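Local coordinates for beta-ketoacyl-[acyl-carrier-protein] synthase FabY (PDB 4CW4), which catalyses the condensation of acetyl-CoA with malonyl-ACP to 3-oxobutanoyl-ACP, the primer that starts fatty acid biosynthesis, at residues 16-24 with 170-178; 194-203 with 364-372. One frame throughout, in Å; residues are numbered along the deposited sequence.

From the N terminus, strand 10-19 turns back at its end into the short strand 22-23, and this hairpin is met by residues 170-178 after a loop of some 145 residues: interaction 1. The chain then enters helix 190-204, whose residues 194-203 are met 160 residues later by strand 366-374, closing interaction 2. The two loops follow one another in series, neither nesting nor crossing. They are joined through neighbouring strands: Tyr18 N bonds to Ser367 O at 2.8 Å. Together they bring the hairpin, residues 170-178 and helix 190-204 together round the neighbouring strands 10-19 and 366-374.

Interaction 1: 16-24 with 170-178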
loop_
_atom_site.group_PDB
_atom_site.type_symbol
_atom_site.label_atom_id
_atom_site.label_comp_id
_atom_site.label_asym_id
_atom_site.label_seq_id
_atom_site.Cartn_x
_atom_site.Cartn_y
_atom_site.Cartn_z
ATOM N N GLY A 16 -9.205 5.396 19.192
ATOM C CA GLY A 16 -9.332 6.827 19.069
ATOM C C GLY A 16 -9.190 7.275 17.646
ATOM O O GLY A 16 -8.876 6.460 16.778
ATOM N N GLY A 17 -9.394 8.566 17.416
ATOM C CA GLY A 17 -9.311 9.096 16.069
ATOM C C GLY A 17 -10.332 10.183 15.836
ATOM O O GLY A 17 -10.986 10.637 16.773
ATOM N N TYR A 18 -10.479 10.575 14.573
ATOM C CA TYR A 18 -11.303 11.709 14.163
ATOM C C TYR A 18 -11.930 11.455 12.808
ATOM O O TYR A 18 -11.252 11.048 11.851
ATOM C CB TYR A 18 -10.474 12.997 14.111
ATOM C CG TYR A 18 -9.949 13.365 15.481
ATOM C CD1 TYR A 18 -10.726 14.094 16.375
ATOM C CD2 TYR A 18 -8.687 12.950 15.896
ATOM C CE1 TYR A 18 -10.270 14.407 17.638
ATOM C CE2 TYR A 18 -8.240 13.231 17.170
ATOM C CZ TYR A 18 -9.029 13.971 18.029
ATOM O OH TYR A 18 -8.596 14.282 19.299
ATOM N N ASN A 19 -13.230 11.707 12.746
ATOM C CA ASN A 19 -13.959 11.747 11.486
ATOM C C ASN A 19 -15.044 12.806 11.572
ATOM O O ASN A 19 -15.011 13.638 12.493
ATOM C CB ASN A 19 -14.482 10.362 11.105
ATOM C CG ASN A 19 -15.481 9.802 12.089
ATOM O OD1 ASN A 19 -16.129 10.531 12.834
ATOM N ND2 ASN A 19 -15.661 8.491 12.039
ATOM N N ALA A 20 -15.980 12.799 10.633
ATOM C CA ALA A 20 -17.000 13.841 10.574
ATOM C C ALA A 20 -17.884 13.875 11.811
ATOM O O ALA A 20 -18.572 14.867 12.037
ATOM C CB ALA A 20 -17.849 13.671 9.315
ATOM N N ALA A 21 -17.885 12.807 12.613
ATOM C CA ALA A 21 -18.714 12.769 13.825
ATOM C C ALA A 21 -17.980 13.319 15.056
ATOM O O ALA A 21 -18.585 13.509 16.099
ATOM C CB ALA A 21 -19.205 11.343 14.097
ATOM N N GLY A 22 -16.687 13.577 14.919
ATOM C CA GLY A 22 -15.859 14.097 16.000
ATOM C C GLY A 22 -14.762 13.152 16.470
ATOM O O GLY A 22 -14.234 12.341 15.707
ATOM N N ARG A 23 -14.413 13.296 17.742
ATOM C CA ARG A 23 -13.415 12.475 18.404
ATOM C C ARG A 23 -13.984 11.092 18.682
ATOM O O ARG A 23 -15.062 10.945 19.262
ATOM C CB ARG A 23 -12.965 13.116 19.713
ATOM C CG ARG A 23 -12.006 12.237 20.516
ATOM C CD ARG A 23 -11.296 12.985 21.622
ATOM N NE ARG A 23 -12.136 13.663 22.619
ATOM C CZ ARG A 23 -12.456 13.191 23.822
ATOM N NH1 ARG A 23 -12.092 11.970 24.203
ATOM N NH2 ARG A 23 -13.161 13.954 24.654
ATOM N N SER A 24 -13.246 10.066 18.283
ATOM C CA SER A 24 -13.731 8.702 18.438
ATOM C C SER A 24 -13.612 8.159 19.848
ATOM O O SER A 24 -14.451 7.374 20.271
ATOM C CB SER A 24 -12.957 7.779 17.509
ATOM O OG SER A 24 -13.234 8.161 16.190
ATOM N N ALA A 170 -19.233 16.107 1.135
ATOM C CA ALA A 170 -18.195 15.230 1.688
ATOM C C ALA A 170 -18.365 15.064 3.185
ATOM O O ALA A 170 -18.980 15.915 3.839
ATOM C CB ALA A 170 -16.822 15.793 1.404
ATOM N N GLY A 171 -17.800 13.981 3.718
ATOM C CA GLY A 171 -17.673 13.805 5.161
ATOM C C GLY A 171 -16.420 14.491 5.656
ATOM O O GLY A 171 -15.314 14.048 5.379
ATOM N N GLN A 172 -16.619 15.583 6.390
ATOM C CA GLN A 172 -15.558 16.510 6.795
ATOM C C GLN A 172 -15.415 16.549 8.297
ATOM O O GLN A 172 -16.427 16.519 9.002
ATOM C CB GLN A 172 -15.924 17.916 6.299
ATOM C CG GLN A 172 -15.949 18.032 4.778
ATOM C CD GLN A 172 -16.843 19.151 4.302
ATOM O OE1 GLN A 172 -16.426 20.308 4.231
ATOM N NE2 GLN A 172 -18.078 18.817 3.963
ATOM N N LEU A 173 -14.186 16.631 8.801
ATOM C CA LEU A 173 -14.007 16.867 10.229
ATOM C C LEU A 173 -14.832 18.060 10.697
ATOM O O LEU A 173 -15.110 18.970 9.915
ATOM C CB LEU A 173 -12.533 17.112 10.571
ATOM C CG LEU A 173 -11.554 15.956 10.329
ATOM C CD1 LEU A 173 -10.179 16.218 10.939
ATOM C CD2 LEU A 173 -12.115 14.645 10.840
ATOM N N PRO A 174 -15.240 18.056 11.980
ATOM C CA PRO A 174 -16.054 19.170 12.475
ATOM C C PRO A 174 -15.449 20.551 12.163
ATOM O O PRO A 174 -14.253 20.787 12.375
ATOM C CB PRO A 174 -16.115 18.920 13.980
ATOM C CG PRO A 174 -15.982 17.419 14.106
ATOM C CD PRO A 174 -14.984 17.060 13.038
ATOM N N THR A 175 -16.289 21.454 11.669
ATOM C CA THR A 175 -15.795 22.749 11.209
ATOM C C THR A 175 -15.128 23.480 12.358
ATOM O O THR A 175 -15.734 23.669 13.427
ATOM C CB THR A 175 -16.922 23.596 10.671
ATOM O OG1 THR A 175 -17.641 22.859 9.681
ATOM C CG2 THR A 175 -16.393 24.913 10.077
ATOM N N GLY A 176 -13.886 23.897 12.128
ATOM C CA GLY A 176 -13.132 24.614 13.140
ATOM C C GLY A 176 -12.040 23.794 13.795
ATOM O O GLY A 176 -11.087 24.349 14.341
ATOM N N PHE A 177 -12.167 22.473 13.727
ATOM C CA PHE A 177 -11.149 21.583 14.249
ATOM C C PHE A 177 -10.057 21.414 13.209
ATOM O O PHE A 177 -10.332 21.023 12.074
ATOM C CB PHE A 177 -11.769 20.227 14.581
ATOM C CG PHE A 177 -10.804 19.257 15.201
ATOM C CD1 PHE A 177 -10.220 19.511 16.429
ATOM C CD2 PHE A 177 -10.465 18.098 14.542
ATOM C CE1 PHE A 177 -9.337 18.597 17.006
ATOM C CE2 PHE A 177 -9.582 17.192 15.098
ATOM C CZ PHE A 177 -9.020 17.441 16.320
ATOM N N GLU A 178 -8.826 21.720 13.589
ATOM C CA GLU A 178 -7.701 21.706 12.652
ATOM C C GLU A 178 -6.540 20.900 13.213
ATOM O O GLU A 178 -5.774 21.412 14.033
ATOM C CB GLU A 178 -7.231 23.130 12.346
ATOM C CG GLU A 178 -8.265 23.994 11.616
ATOM C CD GLU A 178 -8.264 23.795 10.113
ATOM O OE1 GLU A 178 -7.631 22.827 9.621
ATOM O OE2 GLU A 178 -8.901 24.621 9.418
#
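Tyr18 and Phe177 bring their rings together obliquely, with planes at 31° and centroids 4.8 Å apart. Phe177 CZ lies over one face of the tyrosine, toward its rim, 3.5 Å from Tyr18 CE1. With CG anti to the backbone N (chi1 -177°), Phe177 extends its ring from the loop toward the hairpin, while Met53 of helix 40-53 touches both side chains.

The aliphatic contacts lie nearer the turn. Leu173 sends CD2 alongside the strand, 4.0 Å from Tyr18 CB, and Pro174 sets CG 3.8 Å from Gly22 CA. At Ala20 the segments meet round Gln172 O, 3.2 Å from both CA (a CA-H...O contact) and CB of Ala20; this oxygen also accepts from Arg92.

Within each segment, side chains bond back to their own backbone. Asn19 OD1 takes the N-H of Ala21 at 2.9 Å, an Asx turn, while ND2 reaches Asp485. Gln172 NE2 donates almost straight (170°) to Ala170 O, from above that carbonyl plane, and also bonds Arg93 O; OE1 accepts from Glu95 N.

The arrangement is a beta hairpin, closed by a type I turn (Asn19-Gly22), packed on a loop with a type II turn (Pro174-Phe177) in the ketosynthase interior.

Interaction 2: 194-203 with 364-372; sequences MSVVAATDAI and AESSQYVVL
Tyr369 packs its ring against helix residues 194-203, meeting Ala198 CB at its edge, near the ring plane, with CD2 3.8 Å from that methyl. With CG anti to its carbonyl carbon (chi1 -69°), the ring reaches back along the helix toward Ser195. There Tyr369 OH and Ser195 OG share a short hydrogen bond of 2.6 Å. Each hydroxyl has a further partner, Ser226 OG for the tyrosine and Pro264 O for the serine, so the buried polar pair is well satisfied and the phenol is held at its far end.

Ala198 and Ala202 face the strand where the axes approach to 7.4 Å, consistent with their small size. Ala202 CB rests 3.7 Å from Tyr369 CB, and Val371 CG2 lies 3.8 Å from Ala202 O and near Ile203 CD1. Ser367 OG packs 3.3 Å from Ala198 CB, but its strongest polar partner is Asn312.

At the other end Met194, bent at chi3 (56°), lays its methyl CE along the strand backbone, 3.5 Å from Ser366 N. It crosses Glu365 at about a right angle; Glu365 OE1 forms a salt bridge with Arg190 NE, and OE2 is hydrogen-bonded to Tyr98 OH and Leu173 N.

The helix runs in the same general direction as strand 366-374, at 32° to it; that strand lies between strands 10-19 and 307-314, while helix 263-273 also touches Ser195 and Tyr369.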
loop_
_atom_site.group_PDB
_atom_site.type_symbol
_atom_site.label_atom_id
_atom_site.label_comp_id
_atom_site.label_asym_id
_atom_site.label_seq_id
_atom_site.Cartn_x
_atom_site.Cartn_y
_atom_site.Cartn_z
ATOM N N MET A 194 -3.466 13.982 10.449
ATOM C CA MET A 194 -4.588 13.251 11.017
ATOM C C MET A 194 -4.122 11.971 11.679
ATOM O O MET A 194 -4.625 11.604 12.728
ATOM C CB MET A 194 -5.646 12.971 9.944
ATOM C CG MET A 194 -6.418 14.231 9.566
ATOM S SD MET A 194 -7.612 14.055 8.230
ATOM C CE MET A 194 -8.657 12.735 8.843
ATOM N N SER A 195 -3.119 11.321 11.102
ATOM C CA SER A 195 -2.605 10.081 11.680
ATOM C C SER A 195 -1.949 10.354 13.021
ATOM O O SER A 195 -2.166 9.632 13.987
ATOM C CB SER A 195 -1.604 9.390 10.737
ATOM O OG SER A 195 -1.222 8.131 11.268
ATOM N N VAL A 196 -1.117 11.390 13.077
ATOM C CA VAL A 196 -0.421 11.737 14.315
ATOM C C VAL A 196 -1.432 12.078 15.419
ATOM O O VAL A 196 -1.332 11.601 16.550
ATOM C CB VAL A 196 0.573 12.906 14.063
ATOM C CG1 VAL A 196 1.076 13.537 15.361
ATOM C CG2 VAL A 196 1.736 12.427 13.193
ATOM N N VAL A 197 -2.422 12.886 15.080
ATOM C CA VAL A 197 -3.410 13.319 16.074
ATOM C C VAL A 197 -4.332 12.176 16.519
ATOM O O VAL A 197 -4.632 12.024 17.719
ATOM C CB VAL A 197 -4.192 14.544 15.548
ATOM C CG1 VAL A 197 -5.314 14.909 16.447
ATOM C CG2 VAL A 197 -3.227 15.716 15.365
ATOM N N ALA A 198 -4.746 11.341 15.574
ATOM C CA ALA A 198 -5.551 10.167 15.892
ATOM C C ALA A 198 -4.787 9.149 16.723
ATOM O O ALA A 198 -5.350 8.529 17.619
ATOM C CB ALA A 198 -6.072 9.524 14.617
ATOM N N ALA A 199 -3.519 8.928 16.398
ATOM C CA ALA A 199 -2.753 7.927 17.121
ATOM C C ALA A 199 -2.623 8.312 18.585
ATOM O O ALA A 199 -2.717 7.457 19.464
ATOM C CB ALA A 199 -1.388 7.710 16.487
ATOM N N THR A 200 -2.397 9.593 18.852
ATOM C CA THR A 200 -2.272 10.031 20.233
ATOM C C THR A 200 -3.577 9.763 20.968
ATOM O O THR A 200 -3.558 9.255 22.090
ATOM C CB THR A 200 -1.911 11.522 20.361
ATOM O OG1 THR A 200 -0.598 11.754 19.843
ATOM C CG2 THR A 200 -1.955 11.955 21.825
ATOM N N ASP A 201 -4.704 10.114 20.348
ATOM C CA ASP A 201 -6.017 9.878 20.984
ATOM C C ASP A 201 -6.160 8.392 21.351
ATOM O O ASP A 201 -6.532 8.057 22.490
ATOM C CB ASP A 201 -7.134 10.321 20.039
ATOM C CG ASP A 201 -8.500 10.270 20.664
ATOM O OD1 ASP A 201 -8.662 10.667 21.845
ATOM O OD2 ASP A 201 -9.432 9.818 19.978
ATOM N N ALA A 202 -5.835 7.495 20.417
ATOM C CA ALA A 202 -5.952 6.058 20.690
ATOM C C ALA A 202 -5.054 5.594 21.854
ATOM O O ALA A 202 -5.482 4.829 22.724
ATOM C CB ALA A 202 -5.661 5.249 19.435
ATOM N N ILE A 203 -3.802 6.030 21.866
ATOM C CA ILE A 203 -2.848 5.589 22.878
ATOM C C ILE A 203 -3.253 6.103 24.246
ATOM O O ILE A 203 -3.188 5.395 25.231
ATOM C CB ILE A 203 -1.428 6.093 22.507
ATOM C CG1 ILE A 203 -0.935 5.356 21.262
ATOM C CG2 ILE A 203 -0.450 5.951 23.672
ATOM C CD1 ILE A 203 -0.745 3.851 21.448
ATOM N N ALA A 364 -15.070 10.975 2.108
ATOM C CA ALA A 364 -14.865 11.469 3.457
ATOM C C ALA A 364 -13.414 11.314 3.896
ATOM O O ALA A 364 -12.663 10.503 3.354
ATOM C CB ALA A 364 -15.758 10.738 4.423
ATOM N N GLU A 365 -13.055 12.080 4.917
ATOM C CA GLU A 365 -11.754 11.947 5.571
ATOM C C GLU A 365 -11.918 11.378 6.976
ATOM O O GLU A 365 -12.849 11.715 7.705
ATOM C CB GLU A 365 -11.066 13.310 5.657
ATOM C CG GLU A 365 -11.816 14.363 6.460
ATOM C CD GLU A 365 -11.186 15.750 6.427
ATOM O OE1 GLU A 365 -10.173 15.972 5.712
ATOM O OE2 GLU A 365 -11.725 16.636 7.109
ATOM N N SER A 366 -10.982 10.522 7.366
ATOM C CA SER A 366 -11.001 9.913 8.691
ATOM C C SER A 366 -9.659 9.331 9.009
ATOM O O SER A 366 -8.986 8.790 8.127
ATOM C CB SER A 366 -12.011 8.777 8.745
ATOM O OG SER A 366 -12.103 8.242 10.066
ATOM N N SER A 367 -9.263 9.430 10.269
ATOM C CA SER A 367 -8.142 8.640 10.769
ATOM C C SER A 367 -8.586 8.014 12.066
ATOM O O SER A 367 -9.097 8.694 12.950
ATOM C CB SER A 367 -6.871 9.461 10.988
ATOM O OG SER A 367 -5.816 8.606 11.413
ATOM N N GLN A 368 -8.367 6.708 12.182
ATOM C CA GLN A 368 -8.861 5.903 13.297
ATOM C C GLN A 368 -7.819 4.861 13.643
ATOM O O GLN A 368 -7.221 4.289 12.742
ATOM C CB GLN A 368 -10.136 5.165 12.887
ATOM C CG GLN A 368 -11.302 6.021 12.446
ATOM C CD GLN A 368 -12.086 6.583 13.596
ATOM O OE1 GLN A 368 -11.525 6.954 14.626
ATOM N NE2 GLN A 368 -13.397 6.661 13.428
ATOM N N TYR A 369 -7.663 4.590 14.935
ATOM C CA TYR A 369 -6.782 3.534 15.429
ATOM C C TYR A 369 -7.442 2.732 16.542
ATOM O O TYR A 369 -8.164 3.280 17.372
ATOM C CB TYR A 369 -5.436 4.111 15.923
ATOM C CG TYR A 369 -4.654 4.615 14.770
ATOM C CD1 TYR A 369 -3.968 3.732 13.956
ATOM C CD2 TYR A 369 -4.667 5.965 14.432
ATOM C CE1 TYR A 369 -3.303 4.176 12.843
ATOM C CE2 TYR A 369 -4.013 6.414 13.327
ATOM C CZ TYR A 369 -3.335 5.525 12.533
ATOM O OH TYR A 369 -2.672 5.944 11.395
ATOM N N VAL A 370 -7.169 1.431 16.554
ATOM C CA VAL A 370 -7.452 0.616 17.727
ATOM C C VAL A 370 -6.128 0.101 18.265
ATOM O O VAL A 370 -5.163 -0.108 17.507
ATOM C CB VAL A 370 -8.399 -0.583 17.441
ATOM C CG1 VAL A 370 -9.800 -0.076 17.041
ATOM C CG2 VAL A 370 -7.817 -1.532 16.402
ATOM N N VAL A 371 -6.084 -0.090 19.575
ATOM C CA VAL A 371 -4.918 -0.664 20.236
ATOM C C VAL A 371 -5.310 -2.056 20.682
ATOM O O VAL A 371 -6.254 -2.206 21.440
ATOM C CB VAL A 371 -4.473 0.164 21.445
ATOM C CG1 VAL A 371 -3.184 -0.393 22.029
ATOM C CG2 VAL A 371 -4.310 1.620 21.075
ATOM N N LEU A 372 -4.606 -3.065 20.183
ATOM C CA LEU A 372 -4.843 -4.452 20.548
ATOM C C LEU A 372 -3.732 -4.945 21.456
ATOM O O LEU A 372 -2.561 -4.579 21.290
ATOM C CB LEU A 372 -4.858 -5.354 19.307
ATOM C CG LEU A 372 -5.773 -4.930 18.161
ATOM C CD1 LEU A 372 -5.665 -5.910 17.000
ATOM C CD2 LEU A 372 -7.226 -4.818 18.661
#